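Local atomic coordinates of putative uncharacterized protein (Ustilago maydis, PDB entry 4GNX), a protein that binds single-stranded DNA through OB-fold domains, as the large subunit of a three-chain replication protein A complex, probably protecting exposed strands during DNA replication. Residues G266-M269 and A270-R273. Sequence-based numbering, arbitrary orientation.
With nucleotides of chain G.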
loop_
_atom_site.group_PDB
_atom_site.type_symbol
_atom_site.label_atom_id
_atom_site.label_comp_id
_atom_site.label_asym_id
_atom_site.label_seq_id
_atom_site.Cartn_x
_atom_site.Cartn_y
_atom_site.Cartn_z
ATOM N N GLY C 266 -15.326 12.445 -1.632
ATOM C CA GLY C 266 -13.890 12.257 -1.718
ATOM C C GLY C 266 -13.403 10.978 -1.075
ATOM O O GLY C 266 -12.273 10.552 -1.328
ATOM N N ALA C 267 -14.247 10.367 -0.241
ATOM C CA ALA C 267 -13.896 9.132 0.481
ATOM C C ALA C 267 -13.891 7.883 -0.396
ATOM O O ALA C 267 -14.453 7.873 -1.487
ATOM C CB ALA C 267 -14.818 8.924 1.679
ATOM N N ASN C 268 -13.238 6.835 0.092
ATOM C CA ASN C 268 -13.302 5.523 -0.534
ATOM C C ASN C 268 -14.182 4.606 0.294
ATOM O O ASN C 268 -13.966 4.436 1.491
ATOM C CB ASN C 268 -11.906 4.929 -0.751
ATOM C CG ASN C 268 -11.250 5.428 -2.025
ATOM O OD1 ASN C 268 -11.820 6.230 -2.763
ATOM N ND2 ASN C 268 -10.043 4.948 -2.293
ATOM N N MET C 269 -15.225 4.102 -0.361
ATOM C CA MET C 269 -16.190 3.129 0.175
ATOM C C MET C 269 -15.507 1.827 0.560
ATOM O O MET C 269 -15.675 0.813 -0.114
ATOM C CB MET C 269 -17.236 2.801 -0.896
ATOM C CG MET C 269 -18.152 3.940 -1.293
ATOM S SD MET C 269 -19.161 3.483 -2.715
ATOM C CE MET C 269 -20.668 4.423 -2.424
ATOM N N ALA C 270 -14.748 1.851 1.646
ATOM C CA ALA C 270 -13.875 0.744 2.023
ATOM C C ALA C 270 -12.405 1.133 1.865
ATOM O O ALA C 270 -11.677 0.519 1.085
ATOM C CB ALA C 270 -14.196 -0.525 1.233
ATOM N N GLU C 271 -11.982 2.151 2.615
ATOM C CA GLU C 271 -10.573 2.542 2.695
ATOM C C GLU C 271 -9.691 1.355 3.120
ATOM O O GLU C 271 -10.146 0.492 3.896
ATOM C CB GLU C 271 -10.415 3.685 3.698
ATOM C CG GLU C 271 -11.045 5.002 3.268
ATOM C CD GLU C 271 -10.202 5.744 2.245
ATOM O OE1 GLU C 271 -9.052 5.285 1.954
ATOM O OE2 GLU C 271 -10.690 6.789 1.736
ATOM N N ARG C 272 -8.453 1.291 2.606
ATOM C CA ARG C 272 -7.535 0.241 3.050
ATOM C C ARG C 272 -7.169 0.437 4.521
ATOM O O ARG C 272 -6.968 1.561 4.976
ATOM C CB ARG C 272 -6.272 0.133 2.191
ATOM C CG ARG C 272 -5.921 -1.328 1.889
ATOM C CD ARG C 272 -4.437 -1.688 2.006
ATOM N NE ARG C 272 -3.572 -1.344 0.862
ATOM C CZ ARG C 272 -3.974 -1.054 -0.379
ATOM N NH1 ARG C 272 -5.258 -1.061 -0.730
ATOM N NH2 ARG C 272 -3.071 -0.745 -1.301
ATOM N N ARG C 273 -7.113 -0.662 5.262
ATOM C CA ARG C 273 -6.839 -0.630 6.692
ATOM C C ARG C 273 -5.911 -1.773 7.071
ATOM O O ARG C 273 -5.765 -2.728 6.329
ATOM C CB ARG C 273 -8.153 -0.741 7.481
ATOM C CG ARG C 273 -9.052 0.481 7.397
ATOM C CD ARG C 273 -8.763 1.435 8.537
ATOM N NE ARG C 273 -9.231 2.802 8.296
ATOM C CZ ARG C 273 -8.426 3.849 8.110
ATOM N NH1 ARG C 273 -7.105 3.682 8.135
ATOM N NH2 ARG C 273 -8.941 5.062 7.910
ATOM P P DT G 7 -12.039 9.284 8.246
ATOM O OP1 DT G 7 -12.274 8.608 9.548
ATOM O OP2 DT G 7 -11.469 8.510 7.113
ATOM O "O5'" DT G 7 -13.388 9.989 7.774
ATOM C "C5'" DT G 7 -14.061 10.946 8.619
ATOM C "C4'" DT G 7 -15.385 11.360 8.018
ATOM O "O4'" DT G 7 -15.171 12.086 6.787
ATOM C "C3'" DT G 7 -16.336 10.222 7.658
ATOM O "O3'" DT G 7 -17.671 10.686 7.857
ATOM C "C2'" DT G 7 -16.054 9.988 6.183
ATOM C "C1'" DT G 7 -15.763 11.397 5.692
ATOM N N1 DT G 7 -14.842 11.514 4.544
ATOM C C2 DT G 7 -15.217 12.348 3.516
ATOM O O2 DT G 7 -16.277 12.947 3.497
ATOM N N3 DT G 7 -14.300 12.450 2.499
ATOM C C4 DT G 7 -13.068 11.832 2.419
ATOM O O4 DT G 7 -12.352 12.019 1.440
ATOM C C5 DT G 7 -12.736 10.977 3.535
ATOM C C7 DT G 7 -11.427 10.252 3.527
ATOM C C6 DT G 7 -13.623 10.869 4.533
ATOM P P DT G 8 -18.783 9.683 8.416
ATOM O OP1 DT G 8 -19.883 10.497 8.994
ATOM O OP2 DT G 8 -18.120 8.647 9.258
ATOM O "O5'" DT G 8 -19.299 9.006 7.069
ATOM C "C5'" DT G 8 -20.351 9.607 6.297
ATOM C "C4'" DT G 8 -20.647 8.757 5.084
ATOM O "O4'" DT G 8 -19.483 8.726 4.226
ATOM C "C3'" DT G 8 -20.928 7.292 5.396
ATOM O "O3'" DT G 8 -22.252 7.063 5.906
ATOM C "C2'" DT G 8 -20.565 6.618 4.087
ATOM C "C1'" DT G 8 -19.343 7.423 3.651
ATOM N N1 DT G 8 -18.033 6.863 4.076
ATOM C C2 DT G 8 -17.194 6.357 3.106
ATOM O O2 DT G 8 -17.472 6.350 1.919
ATOM N N3 DT G 8 -16.006 5.860 3.580
ATOM C C4 DT G 8 -15.585 5.812 4.894
ATOM O O4 DT G 8 -14.487 5.333 5.167
ATOM C C5 DT G 8 -16.517 6.353 5.860
ATOM C C7 DT G 8 -16.147 6.340 7.309
ATOM C C6 DT G 8 -17.677 6.845 5.408
ATOM P P DT G 9 -23.597 6.969 5.046
ATOM O OP1 DT G 9 -23.586 8.078 4.053
ATOM O OP2 DT G 9 -24.697 6.880 6.039
ATOM O "O5'" DT G 9 -23.533 5.577 4.270
ATOM C "C5'" DT G 9 -24.528 5.218 3.289
ATOM C "C4'" DT G 9 -23.915 4.332 2.230
ATOM O "O4'" DT G 9 -22.472 4.365 2.361
ATOM C "C3'" DT G 9 -24.314 2.852 2.303
ATOM O "O3'" DT G 9 -24.487 2.302 0.986
ATOM C "C2'" DT G 9 -23.111 2.203 2.967
ATOM C "C1'" DT G 9 -21.982 3.035 2.389
ATOM N N1 DT G 9 -20.706 3.027 3.132
ATOM C C2 DT G 9 -19.580 2.648 2.439
ATOM O O2 DT G 9 -19.602 2.322 1.263
ATOM N N3 DT G 9 -18.421 2.659 3.176
ATOM C C4 DT G 9 -18.282 3.003 4.508
ATOM O O4 DT G 9 -17.174 2.965 5.037
ATOM C C5 DT G 9 -19.506 3.387 5.177
ATOM C C7 DT G 9 -19.453 3.774 6.621
ATOM C C6 DT G 9 -20.641 3.379 4.465
#
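The carboxylate end of Glu271 folds back to the backbone of Asn268 across a tight bend, an inverse gamma turn centred on Met269 in which Ala270 N gives a weak hydrogen bond to Asn268 O at 2.7 Å. The turn lies in the linker between two OB-fold regions, after helix 229-242 and before helix 275-280, and lays its main chain against the bases of single-stranded DNA. A second bond joins its two sides: Asn268 N donates to Glu271 OE2 at 3.0 Å, reaching the oxygen from above the carboxylate plane. Glu271 suits this place because its chain, bent at chi2 (-78°), doubles back far enough for an acceptor to meet a backbone N-H; the two side chains cross at about a right angle, and Glu271 OE2 also lies 3.3 Å from Asn268 CB. The base hydrogen bond here is made by a main-chain carbonyl: DT8 of chain G donates N3 to Asn268 O in a nearly straight bond (173°), leaving that carbonyl shared between the base and the turn. Next to it, Ala267 is small enough to lie against the pyrimidine of DT7 of chain G, its CB 3.5 Å from C5 of that base. Gly266 has a positive phi of 93°, a region that suits glycine, and O4 of DT7 of chain G lies beside its backbone. The guanidinium of Arg273 has the OP2 phosphate oxygen of DT7 at its edge, a favourable setting for a positive charge. Asp208 and Phe209 border the Met269 side of the loop, while Tyr291 and Asn403 pack against Ala270. The unbranched chain of Met269, bent at chi3, passes the O2 edge of DT9 of chain G with CB and CG nearest, Met269 CB lying 3.2 Å from O2 of DT9.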